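Mediator of RNA polymerase II transcription subunit 18 (Schizosaccharomyces pombe, PDB 3C0T) serves as a subunit of Mediator, the coactivator complex that relays signals from gene-specific regulatory proteins to the basal RNA polymerase II transcription machinery. Local coordinates at residues A[4-8]-A[201-207]; A[19-23]-A[128-132]; A[90-96]-A[186-190]. All blocks are in the same frame, centred on the assembly; numbering follows the deposited sequence.

Contact 1: residues A[4-8]-A[201-207]; sequences LYLLG and DLKNVRL
Tyr5 on strand 4-8 meets the C-terminal tail, residues 201-207, along most of its ring. The ring leaves CB with CG between the backbone N and the carbonyl carbon (chi1 67°), which turns it to the tail. Tyr5 CD1 and CE2 lie at the margin of the contact, each near Leu207 CD1. Tyr5 CE1 and CZ are closer to that methyl. Leu207 CD1 sits over one face in a CH-pi contact, 3.7 Å from the Tyr5 ring centroid. At the tip, Tyr5 OH donates a hydrogen bond of 2.7 Å to Val205 O. This oxygen lies at the ring edge, near its plane.

Further along, Leu7 and Lys203 form a single antiparallel bridge, a hydrogen-bonded pair. It adds the tail to the edge of strand 2-10 that pairs with Gly95 at Tyr5. Leu7 N to Lys203 O and Lys203 N to Leu7 O are both 2.9 Å, and both are nearly straight at the hydrogen. Leu7 also packs its CD1 against Val205 CB at 3.7 Å and meets Leu207 CD2 tip to tip. Beside the bridge, Leu6 CB touches Leu202 CB at 4.0 Å.

Three direct hydrogen bonds and several apolar contacts thus pin the tail to the strand. The terminal carboxylate of Leu207 pairs with a basic side chain of another protein's chain. The tail, with Leu7, is thus part of the surface that meets another protein.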
ATOM      1  N   LEU A   4      -9.362   8.339  -1.581  1.00 46.60           N
ATOM      2  CA  LEU A   4      -8.793   9.651  -1.889  1.00 47.89           C
ATOM      3  C   LEU A   4      -7.419   9.610  -1.210  1.00 48.73           C
ATOM      4  O   LEU A   4      -7.304   9.171  -0.061  1.00 48.26           O
ATOM      5  CB  LEU A   4      -9.670  10.777  -1.324  1.00 46.20           C
ATOM      6  CG  LEU A   4     -11.079  10.860  -1.933  1.00 49.04           C
ATOM      7  CD1 LEU A   4     -11.978   9.793  -1.294  1.00 45.32           C
ATOM      8  CD2 LEU A   4     -11.673  12.253  -1.696  1.00 46.90           C
ATOM      9  N   TYR A   5      -6.377  10.063  -1.902  1.00 48.18           N
ATOM     10  CA  TYR A   5      -5.049   9.957  -1.317  1.00 48.53           C
ATOM     11  C   TYR A   5      -4.027  10.976  -1.785  1.00 48.69           C
ATOM     12  O   TYR A   5      -4.257  11.734  -2.718  1.00 49.34           O
ATOM     13  CB  TYR A   5      -4.503   8.567  -1.631  1.00 46.83           C
ATOM     14  CG  TYR A   5      -4.260   8.395  -3.114  1.00 46.48           C
ATOM     15  CD1 TYR A   5      -3.024   8.726  -3.679  1.00 45.89           C
ATOM     16  CD2 TYR A   5      -5.287   7.981  -3.967  1.00 46.62           C
ATOM     17  CE1 TYR A   5      -2.818   8.656  -5.054  1.00 45.67           C
ATOM     18  CE2 TYR A   5      -5.094   7.905  -5.353  1.00 45.03           C
ATOM     19  CZ  TYR A   5      -3.858   8.248  -5.887  1.00 47.00           C
ATOM     20  OH  TYR A   5      -3.659   8.213  -7.248  1.00 45.60           O
ATOM     21  N   LEU A   6      -2.875  10.943  -1.126  1.00 49.36           N
ATOM     22  CA  LEU A   6      -1.738  11.798  -1.443  1.00 49.23           C
ATOM     23  C   LEU A   6      -0.521  10.924  -1.222  1.00 48.70           C
ATOM     24  O   LEU A   6      -0.516  10.079  -0.322  1.00 50.05           O
ATOM     25  CB  LEU A   6      -1.681  13.014  -0.517  1.00 48.63           C
ATOM     26  CG  LEU A   6      -2.763  14.069  -0.755  1.00 49.77           C
ATOM     27  CD1 LEU A   6      -2.641  15.173   0.286  1.00 49.24           C
ATOM     28  CD2 LEU A   6      -2.616  14.638  -2.167  1.00 50.30           C
ATOM     29  N   LEU A   7       0.499  11.107  -2.047  1.00 47.93           N
ATOM     30  CA  LEU A   7       1.710  10.316  -1.929  1.00 47.92           C
ATOM     31  C   LEU A   7       2.950  11.192  -1.799  1.00 49.26           C
ATOM     32  O   LEU A   7       3.004  12.304  -2.325  1.00 48.97           O
ATOM     33  CB  LEU A   7       1.856   9.392  -3.139  1.00 49.18           C
ATOM     34  CG  LEU A   7       1.063   8.082  -3.147  1.00 51.20           C
ATOM     35  CD1 LEU A   7       1.216   7.420  -4.497  1.00 52.61           C
ATOM     36  CD2 LEU A   7       1.571   7.152  -2.058  1.00 50.01           C
ATOM     37  N   GLY A   8       3.938  10.673  -1.077  1.00 48.70           N
ATOM     38  CA  GLY A   8       5.183  11.384  -0.867  1.00 47.74           C
ATOM     39  C   GLY A   8       6.301  10.382  -0.644  1.00 48.80           C
ATOM     40  O   GLY A   8       6.048   9.203  -0.370  1.00 48.04           O
ATOM     41  N   ASP A 201       6.679  16.585   1.075  1.00 61.19           N
ATOM     42  CA  ASP A 201       5.801  17.070   0.029  1.00 63.12           C
ATOM     43  C   ASP A 201       4.846  15.971  -0.412  1.00 63.51           C
ATOM     44  O   ASP A 201       5.265  14.908  -0.873  1.00 64.48           O
ATOM     45  CB  ASP A 201       6.613  17.575  -1.166  1.00 64.90           C
ATOM     46  CG  ASP A 201       5.730  18.120  -2.281  1.00 69.23           C
ATOM     47  OD1 ASP A 201       4.883  19.005  -2.011  1.00 69.87           O
ATOM     48  OD2 ASP A 201       5.883  17.662  -3.434  1.00 73.06           O
ATOM     49  N   LEU A 202       3.555  16.241  -0.264  1.00 62.30           N
ATOM     50  CA  LEU A 202       2.528  15.286  -0.641  1.00 62.05           C
ATOM     51  C   LEU A 202       1.773  15.750  -1.880  1.00 63.48           C
ATOM     52  O   LEU A 202       1.334  16.902  -1.964  1.00 65.56           O
ATOM     53  CB  LEU A 202       1.548  15.087   0.515  1.00 57.78           C
ATOM     54  CG  LEU A 202       2.105  14.472   1.802  1.00 57.52           C
ATOM     55  CD1 LEU A 202       1.020  14.482   2.875  1.00 56.71           C
ATOM     56  CD2 LEU A 202       2.589  13.048   1.537  1.00 54.50           C
ATOM     57  N   LYS A 203       1.634  14.851  -2.847  1.00 63.01           N
ATOM     58  CA  LYS A 203       0.914  15.173  -4.065  1.00 63.46           C
ATOM     59  C   LYS A 203       0.247  13.973  -4.708  1.00 62.53           C
ATOM     60  O   LYS A 203       0.484  12.826  -4.333  1.00 60.97           O
ATOM     61  CB  LYS A 203       1.836  15.859  -5.081  1.00 66.16           C
ATOM     62  CG  LYS A 203       3.323  15.599  -4.909  1.00 69.10           C
ATOM     63  CD  LYS A 203       3.736  14.204  -5.335  1.00 71.87           C
ATOM     64  CE  LYS A 203       5.239  14.015  -5.123  1.00 75.43           C
ATOM     65  NZ  LYS A 203       5.731  12.651  -5.477  1.00 77.15           N
ATOM     66  N   ASN A 204      -0.613  14.268  -5.676  1.00 61.08           N
ATOM     67  CA  ASN A 204      -1.332  13.250  -6.414  1.00 59.15           C
ATOM     68  C   ASN A 204      -0.333  12.553  -7.327  1.00 59.21           C
ATOM     69  O   ASN A 204       0.353  13.196  -8.111  1.00 60.62           O
ATOM     70  CB  ASN A 204      -2.441  13.909  -7.242  1.00 57.28           C
ATOM     71  CG  ASN A 204      -3.285  12.901  -8.016  1.00 58.82           C
ATOM     72  OD1 ASN A 204      -2.943  11.716  -8.112  1.00 56.34           O
ATOM     73  ND2 ASN A 204      -4.392  13.376  -8.584  1.00 57.76           N
ATOM     74  N   VAL A 205      -0.231  11.237  -7.198  1.00 58.91           N
ATOM     75  CA  VAL A 205       0.666  10.446  -8.030  1.00 58.05           C
ATOM     76  C   VAL A 205      -0.212   9.355  -8.621  1.00 59.37           C
ATOM     77  O   VAL A 205      -1.058   8.790  -7.922  1.00 59.33           O
ATOM     78  CB  VAL A 205       1.806   9.818  -7.197  1.00 57.67           C
ATOM     79  CG1 VAL A 205       2.682   8.949  -8.075  1.00 55.40           C
ATOM     80  CG2 VAL A 205       2.643  10.912  -6.565  1.00 56.48           C
ATOM     81  N   ARG A 206      -0.028   9.060  -9.904  1.00 59.86           N
ATOM     82  CA  ARG A 206      -0.857   8.053 -10.547  1.00 60.87           C
ATOM     83  C   ARG A 206      -0.687   6.654  -9.961  1.00 60.02           C
ATOM     84  O   ARG A 206       0.427   6.210  -9.691  1.00 57.69           O
ATOM     85  CB  ARG A 206      -0.590   8.017 -12.054  1.00 63.17           C
ATOM     86  CG  ARG A 206      -1.682   7.281 -12.816  1.00 68.72           C
ATOM     87  CD  ARG A 206      -1.707   7.646 -14.291  1.00 74.95           C
ATOM     88  NE  ARG A 206      -3.075   7.680 -14.815  1.00 80.09           N
ATOM     89  CZ  ARG A 206      -3.968   8.626 -14.527  1.00 81.88           C
ATOM     90  NH1 ARG A 206      -5.189   8.570 -15.048  1.00 82.61           N
ATOM     91  NH2 ARG A 206      -3.639   9.639 -13.731  1.00 83.40           N
ATOM     92  N   LEU A 207      -1.813   5.970  -9.772  1.00 59.72           N
ATOM     93  CA  LEU A 207      -1.827   4.614  -9.224  1.00 59.37           C
ATOM     94  C   LEU A 207      -2.671   3.667 -10.082  1.00 60.37           C
ATOM     95  O   LEU A 207      -3.434   4.163 -10.944  1.00 62.02           O
ATOM     96  CB  LEU A 207      -2.374   4.636  -7.790  1.00 55.58           C
ATOM     97  CG  LEU A 207      -1.443   5.165  -6.695  1.00 53.19           C
ATOM     98  CD1 LEU A 207      -2.185   5.225  -5.370  1.00 51.50           C
ATOM     99  CD2 LEU A 207      -0.229   4.255  -6.580  1.00 49.66           C
ATOM    100  OXT LEU A 207      -2.569   2.436  -9.878  1.00 61.72           O
TER

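Contact 2: residues A[19-23]-A[128-132]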
ATOM      1  N   VAL A  19       9.659  10.492  11.221  1.00 43.09           N
ATOM      2  CA  VAL A  19       8.829   9.689  12.099  1.00 42.97           C
ATOM      3  C   VAL A  19       8.579  10.448  13.394  1.00 44.95           C
ATOM      4  O   VAL A  19       7.448  10.492  13.876  1.00 45.81           O
ATOM      5  CB  VAL A  19       9.483   8.320  12.393  1.00 42.02           C
ATOM      6  CG1 VAL A  19       8.723   7.590  13.494  1.00 36.65           C
ATOM      7  CG2 VAL A  19       9.466   7.480  11.123  1.00 41.18           C
ATOM      8  N   ASN A  20       9.618  11.053  13.964  1.00 46.73           N
ATOM      9  CA  ASN A  20       9.418  11.812  15.198  1.00 47.83           C
ATOM     10  C   ASN A  20       8.450  12.977  14.948  1.00 48.11           C
ATOM     11  O   ASN A  20       7.617  13.286  15.802  1.00 47.26           O
ATOM     12  CB  ASN A  20      10.746  12.342  15.744  1.00 48.98           C
ATOM     13  CG  ASN A  20      11.603  11.245  16.371  1.00 53.90           C
ATOM     14  OD1 ASN A  20      11.087  10.326  17.023  1.00 53.44           O
ATOM     15  ND2 ASN A  20      12.920  11.351  16.194  1.00 52.82           N
ATOM     16  N   SER A  21       8.556  13.619  13.782  1.00 47.10           N
ATOM     17  CA  SER A  21       7.652  14.722  13.452  1.00 49.88           C
ATOM     18  C   SER A  21       6.220  14.193  13.365  1.00 50.31           C
ATOM     19  O   SER A  21       5.282  14.842  13.829  1.00 50.94           O
ATOM     20  CB  SER A  21       8.028  15.363  12.114  1.00 50.18           C
ATOM     21  OG  SER A  21       9.243  16.079  12.202  1.00 53.68           O
ATOM     22  N   LEU A  22       6.062  13.008  12.772  1.00 48.50           N
ATOM     23  CA  LEU A  22       4.751  12.400  12.634  1.00 48.13           C
ATOM     24  C   LEU A  22       4.186  12.038  14.002  1.00 50.63           C
ATOM     25  O   LEU A  22       2.969  12.126  14.223  1.00 50.09           O
ATOM     26  CB  LEU A  22       4.828  11.151  11.751  1.00 44.98           C
ATOM     27  CG  LEU A  22       5.139  11.328  10.258  1.00 45.00           C
ATOM     28  CD1 LEU A  22       5.396   9.957   9.625  1.00 42.15           C
ATOM     29  CD2 LEU A  22       3.977  12.026   9.557  1.00 40.95           C
ATOM     30  N   SER A  23       5.060  11.632  14.923  1.00 51.70           N
ATOM     31  CA  SER A  23       4.624  11.258  16.270  1.00 54.53           C
ATOM     32  C   SER A  23       4.287  12.487  17.091  1.00 55.10           C
ATOM     33  O   SER A  23       3.502  12.423  18.034  1.00 54.48           O
ATOM     34  CB  SER A  23       5.706  10.453  17.000  1.00 55.07           C
ATOM     35  OG  SER A  23       5.757   9.118  16.532  1.00 59.22           O
ATOM     36  N   GLY A 128       6.123  -0.965   7.797  1.00 34.80           N
ATOM     37  CA  GLY A 128       5.952   0.449   8.061  1.00 34.60           C
ATOM     38  C   GLY A 128       5.172   0.794   9.309  1.00 38.59           C
ATOM     39  O   GLY A 128       4.882  -0.071  10.148  1.00 37.56           O
ATOM     40  N   LEU A 129       4.835   2.078   9.419  1.00 38.96           N
ATOM     41  CA  LEU A 129       4.087   2.609  10.546  1.00 41.43           C
ATOM     42  C   LEU A 129       2.826   3.288  10.039  1.00 42.45           C
ATOM     43  O   LEU A 129       2.790   3.819   8.926  1.00 41.54           O
ATOM     44  CB  LEU A 129       4.938   3.630  11.316  1.00 41.23           C
ATOM     45  CG  LEU A 129       6.106   3.062  12.127  1.00 41.38           C
ATOM     46  CD1 LEU A 129       7.010   4.193  12.631  1.00 39.69           C
ATOM     47  CD2 LEU A 129       5.548   2.251  13.286  1.00 39.13           C
ATOM     48  N   GLU A 130       1.790   3.274  10.861  1.00 43.09           N
ATOM     49  CA  GLU A 130       0.544   3.895  10.468  1.00 46.58           C
ATOM     50  C   GLU A 130       0.075   4.861  11.546  1.00 47.59           C
ATOM     51  O   GLU A 130       0.063   4.529  12.734  1.00 46.76           O
ATOM     52  CB  GLU A 130      -0.515   2.830  10.215  1.00 46.41           C
ATOM     53  CG  GLU A 130      -1.509   3.226   9.156  1.00 50.91           C
ATOM     54  CD  GLU A 130      -2.401   2.075   8.721  1.00 53.63           C
ATOM     55  OE1 GLU A 130      -3.184   1.587   9.567  1.00 54.77           O
ATOM     56  OE2 GLU A 130      -2.318   1.665   7.535  1.00 54.21           O
ATOM     57  N   TYR A 131      -0.280   6.067  11.117  1.00 48.07           N
ATOM     58  CA  TYR A 131      -0.772   7.101  12.009  1.00 49.37           C
ATOM     59  C   TYR A 131      -2.192   7.475  11.583  1.00 51.08           C
ATOM     60  O   TYR A 131      -2.672   7.005  10.552  1.00 50.92           O
ATOM     61  CB  TYR A 131       0.115   8.340  11.938  1.00 48.93           C
ATOM     62  CG  TYR A 131       1.505   8.166  12.501  1.00 48.14           C
ATOM     63  CD1 TYR A 131       2.530   7.602  11.735  1.00 47.42           C
ATOM     64  CD2 TYR A 131       1.809   8.605  13.791  1.00 47.87           C
ATOM     65  CE1 TYR A 131       3.829   7.489  12.244  1.00 45.76           C
ATOM     66  CE2 TYR A 131       3.100   8.494  14.307  1.00 47.33           C
ATOM     67  CZ  TYR A 131       4.101   7.941  13.527  1.00 47.59           C
ATOM     68  OH  TYR A 131       5.380   7.879  14.027  1.00 49.84           O
ATOM     69  N   PHE A 132      -2.860   8.314  12.377  1.00 52.86           N
ATOM     70  CA  PHE A 132      -4.228   8.741  12.077  1.00 53.62           C
ATOM     71  C   PHE A 132      -4.437  10.179  12.533  1.00 52.56           C
ATOM     72  O   PHE A 132      -3.862  10.610  13.534  1.00 52.35           O
ATOM     73  CB  PHE A 132      -5.260   7.856  12.797  1.00 57.47           C
ATOM     74  CG  PHE A 132      -4.861   6.410  12.899  1.00 66.14           C
ATOM     75  CD1 PHE A 132      -3.949   5.991  13.873  1.00 68.92           C
ATOM     76  CD2 PHE A 132      -5.345   5.469  11.982  1.00 69.36           C
ATOM     77  CE1 PHE A 132      -3.512   4.645  13.928  1.00 71.68           C
ATOM     78  CE2 PHE A 132      -4.918   4.121  12.027  1.00 71.07           C
ATOM     79  CZ  PHE A 132      -4.000   3.712  13.000  1.00 70.37           C
TER
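Tyr131 on strand 128-132 reaches across to helix 19-23 and makes most of the contact. The close-fitting part lies around its ring. Leu22 CB sits over one face in a CH-pi contact, 3.9 Å from the ring centroid and 18° off the ring normal. The methylene is displaced toward the rim, with CZ and CE1 its nearest ring atoms. Leu22 CD1 adds a further touch on CE1. The Leu22 carbonyl oxygen also approaches the ring, 3.6 Å from Tyr131 CE2. The Leu22 and Tyr131 side chains cross at about a right angle. Ser23 OG lies at the ring edge, in plane, and shares a hydrogen bond of 2.8 Å with Tyr131 OH. The serine oxygen stands beside its own backbone N (chi1 -76°), which leaves it facing the phenol oxygen. Val19 CG1 comes within 3.4 Å of Tyr131 OH.

The other part is looser. Val19 CG1 touches Leu129 CD1 at 3.9 Å, a thin apolar contact between partly exposed residues. Ser23 is itself exposed, so the polar end of the tyrosine is held at the rim of the contact.

The short helix and strand axes run 27° from parallel and approach to 10.2 Å. Strand 118-133 lies between strands 27-41 and 136-146 in the sheet, and helix 15-25 packs on it mainly through Tyr131. Pro29 and Val138 of these strands touch that tyrosine, while Phe199 touches Leu22.

Contact 3: residues A[90-96]-A[186-190]; sequences REDKCGI and EANLT
Glu186 on helix 186-190 faces Arg90 and Lys93 in segment 90-96, which opens with a type II beta turn from Arg90 to Lys93. The three residues form a salt-bridge network. Arg90 NH2 gives Glu186 OE2 a weak hydrogen bond of 3.2 Å, part of a salt bridge. The carboxylate oxygen lies at the guanidinium edge, in its plane, although the two groups are turned 87° against each other. Lys93 NZ adds a long salt bridge to the same Glu186 OE2 at 3.8 Å. Two positive groups near one oxygen would probably favour the charged form of Glu186.

Hydrogen bonds fix the arginine. Arg90 NE and NH2 both bind Cys94 O, with NE at 2.8 Å and NH2 at 3.1 Å. This side-on grip fixes the rotation of the guanidinium, with the carbonyl oxygen near its plane. The bend at chi3 (66°) brings the group round to the carbonyl. The Ile96 CD1 methyl lies over one guanidinium face, above its centre. A water links the segments, accepting from Cys94 N at 2.8 Å and donating to Glu186 OE2 at 3.0 Å.

An apolar contact completes the set. Cys94 CB packs on Leu189 CD1 at 3.7 Å, and the sulfur lies against that same methyl.

Helix 179-196 packs against the loop that leads into strand 95-104. Strand 2-10 is one neighbour of strand 95-104 in the sheet. Its Leu4 touches Glu186 and Leu189, and its Leu6 touches Cys94.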
ATOM      1  N   ARG A  90      -6.741  15.204 -12.470  1.00 78.25           N
ATOM      2  CA  ARG A  90      -6.905  15.612 -11.080  1.00 78.37           C
ATOM      3  C   ARG A  90      -5.581  16.117 -10.536  1.00 80.16           C
ATOM      4  O   ARG A  90      -5.366  16.169  -9.325  1.00 80.29           O
ATOM      5  CB  ARG A  90      -7.405  14.450 -10.218  1.00 76.18           C
ATOM      6  CG  ARG A  90      -8.895  14.222 -10.296  1.00 71.84           C
ATOM      7  CD  ARG A  90      -9.348  13.299  -9.187  1.00 69.99           C
ATOM      8  NE  ARG A  90      -9.183  13.900  -7.866  1.00 68.08           N
ATOM      9  CZ  ARG A  90     -10.002  14.806  -7.342  1.00 67.80           C
ATOM     10  NH1 ARG A  90     -11.059  15.223  -8.025  1.00 68.10           N
ATOM     11  NH2 ARG A  90      -9.767  15.295  -6.129  1.00 66.82           N
ATOM     12  N   GLU A  91      -4.689  16.482 -11.445  1.00 82.80           N
ATOM     13  CA  GLU A  91      -3.387  17.000 -11.068  1.00 85.57           C
ATOM     14  C   GLU A  91      -3.624  18.239 -10.200  1.00 86.00           C
ATOM     15  O   GLU A  91      -4.619  18.949 -10.382  1.00 86.26           O
ATOM     16  CB  GLU A  91      -2.602  17.366 -12.328  1.00 89.06           C
ATOM     17  CG  GLU A  91      -1.103  17.440 -12.131  1.00 94.52           C
ATOM     18  CD  GLU A  91      -0.521  16.121 -11.656  1.00 97.96           C
ATOM     19  OE1 GLU A  91      -0.850  15.702 -10.523  1.00100.00           O
ATOM     20  OE2 GLU A  91       0.259  15.504 -12.415  1.00 99.22           O
ATOM     21  N   ASP A  92      -2.721  18.493  -9.257  1.00 85.68           N
ATOM     22  CA  ASP A  92      -2.850  19.646  -8.360  1.00 85.80           C
ATOM     23  C   ASP A  92      -4.039  19.493  -7.409  1.00 83.21           C
ATOM     24  O   ASP A  92      -4.458  20.439  -6.740  1.00 82.24           O
ATOM     25  CB  ASP A  92      -2.981  20.941  -9.173  1.00 89.77           C
ATOM     26  CG  ASP A  92      -1.686  21.318  -9.885  1.00 93.80           C
ATOM     27  OD1 ASP A  92      -1.698  22.307 -10.650  1.00 96.09           O
ATOM     28  OD2 ASP A  92      -0.656  20.631  -9.678  1.00 95.35           O
ATOM     29  N   LYS A  93      -4.566  18.277  -7.354  1.00 80.06           N
ATOM     30  CA  LYS A  93      -5.687  17.947  -6.490  1.00 75.85           C
ATOM     31  C   LYS A  93      -5.323  16.577  -5.910  1.00 71.74           C
ATOM     32  O   LYS A  93      -4.388  15.939  -6.395  1.00 71.31           O
ATOM     33  CB  LYS A  93      -6.964  17.878  -7.331  1.00 77.04           C
ATOM     34  CG  LYS A  93      -8.209  18.369  -6.623  1.00 80.01           C
ATOM     35  CD  LYS A  93      -9.254  18.856  -7.621  1.00 80.81           C
ATOM     36  CE  LYS A  93     -10.579  19.190  -6.931  1.00 83.84           C
ATOM     37  NZ  LYS A  93     -10.436  20.171  -5.808  1.00 83.64           N
ATOM     38  N   CYS A  94      -6.020  16.128  -4.870  1.00 66.64           N
ATOM     39  CA  CYS A  94      -5.710  14.818  -4.294  1.00 62.21           C
ATOM     40  C   CYS A  94      -6.108  13.722  -5.285  1.00 59.54           C
ATOM     41  O   CYS A  94      -7.006  13.912  -6.101  1.00 60.29           O
ATOM     42  CB  CYS A  94      -6.464  14.609  -2.982  1.00 60.94           C
ATOM     43  SG  CYS A  94      -8.187  14.114  -3.201  1.00 60.27           S
ATOM     44  N   GLY A  95      -5.444  12.575  -5.218  1.00 55.88           N
ATOM     45  CA  GLY A  95      -5.777  11.502  -6.131  1.00 52.66           C
ATOM     46  C   GLY A  95      -7.012  10.736  -5.700  1.00 51.93           C
ATOM     47  O   GLY A  95      -7.374  10.738  -4.522  1.00 52.77           O
ATOM     48  N   ILE A  96      -7.669  10.090  -6.656  1.00 50.44           N
ATOM     49  CA  ILE A  96      -8.853   9.284  -6.379  1.00 49.69           C
ATOM     50  C   ILE A  96      -8.797   8.006  -7.211  1.00 50.09           C
ATOM     51  O   ILE A  96      -8.499   8.049  -8.409  1.00 50.98           O
ATOM     52  CB  ILE A  96     -10.172  10.013  -6.744  1.00 49.79           C
ATOM     53  CG1 ILE A  96     -10.304  11.315  -5.960  1.00 49.99           C
ATOM     54  CG2 ILE A  96     -11.366   9.118  -6.406  1.00 48.49           C
ATOM     55  CD1 ILE A  96     -11.608  12.045  -6.236  1.00 50.13           C
ATOM     56  N   GLU A 186     -11.766  15.162   0.933  1.00 48.81           N
ATOM     57  CA  GLU A 186     -10.725  15.972   0.300  1.00 51.30           C
ATOM     58  C   GLU A 186     -10.293  17.078   1.255  1.00 50.30           C
ATOM     59  O   GLU A 186      -9.114  17.424   1.327  1.00 49.63           O
ATOM     60  CB  GLU A 186     -11.220  16.607  -1.000  1.00 54.00           C
ATOM     61  CG  GLU A 186     -11.792  15.626  -1.993  1.00 60.88           C
ATOM     62  CD  GLU A 186     -11.916  16.218  -3.381  1.00 64.03           C
ATOM     63  OE1 GLU A 186     -12.849  15.810  -4.111  1.00 67.29           O
ATOM     64  OE2 GLU A 186     -11.076  17.076  -3.747  1.00 64.24           O
ATOM     65  N   ALA A 187     -11.261  17.631   1.981  1.00 48.51           N
ATOM     66  CA  ALA A 187     -10.980  18.687   2.940  1.00 48.30           C
ATOM     67  C   ALA A 187     -10.069  18.121   4.029  1.00 48.08           C
ATOM     68  O   ALA A 187      -9.144  18.793   4.488  1.00 49.45           O
ATOM     69  CB  ALA A 187     -12.281  19.207   3.547  1.00 47.17           C
ATOM     70  N   ASN A 188     -10.320  16.882   4.442  1.00 46.93           N
ATOM     71  CA  ASN A 188      -9.479  16.269   5.468  1.00 46.39           C
ATOM     72  C   ASN A 188      -8.059  16.025   4.949  1.00 45.29           C
ATOM     73  O   ASN A 188      -7.086  16.222   5.676  1.00 42.97           O
ATOM     74  CB  ASN A 188     -10.094  14.961   5.969  1.00 44.41           C
ATOM     75  CG  ASN A 188     -11.223  15.197   6.958  1.00 47.85           C
ATOM     76  OD1 ASN A 188     -11.175  16.138   7.758  1.00 47.22           O
ATOM     77  ND2 ASN A 188     -12.233  14.334   6.926  1.00 44.43           N
ATOM     78  N   LEU A 189      -7.943  15.603   3.696  1.00 44.47           N
ATOM     79  CA  LEU A 189      -6.631  15.374   3.113  1.00 45.85           C
ATOM     80  C   LEU A 189      -5.871  16.695   3.071  1.00 46.17           C
ATOM     81  O   LEU A 189      -4.673  16.743   3.370  1.00 45.79           O
ATOM     82  CB  LEU A 189      -6.751  14.794   1.697  1.00 44.73           C
ATOM     83  CG  LEU A 189      -7.084  13.298   1.631  1.00 46.44           C
ATOM     84  CD1 LEU A 189      -7.124  12.840   0.189  1.00 45.23           C
ATOM     85  CD2 LEU A 189      -6.035  12.507   2.396  1.00 44.76           C
ATOM     86  N   THR A 190      -6.572  17.770   2.718  1.00 45.31           N
ATOM     87  CA  THR A 190      -5.942  19.083   2.646  1.00 45.76           C
ATOM     88  C   THR A 190      -5.386  19.515   4.002  1.00 45.57           C
ATOM     89  O   THR A 190      -4.311  20.100   4.076  1.00 45.05           O
ATOM     90  CB  THR A 190      -6.932  20.144   2.123  1.00 45.53           C
ATOM     91  OG1 THR A 190      -7.116  19.954   0.717  1.00 48.83           O
ATOM     92  CG2 THR A 190      -6.412  21.551   2.367  1.00 43.30           C
TER
HETATM   93  O   HOH W   1      -8.121  17.363  -3.440  1.00 57.49           O

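All three contacts reach the same curled antiparallel sheet, which is consistent with the placing of the Med18 family in the CYTH clan. Contacts 1 and 3 are neighbours, with centres about 8 Å apart. Contact 1 lies on strand 2-10 and contact 3 at the start of its neighbour, 95-104. Asn204 of the tail also meets segment 90-96. Contact 2 stands apart, its centre about 17 Å from that of contact 1 and about 21 Å from that of contact 3. Along the chain, both lie inside the loop closed by contact 1, and the segments of contacts 2 and 3 alternate. The N-terminal strand and the C-terminal tail thus meet, while helices 15-25 and 179-196 pack at contacts 2 and 3.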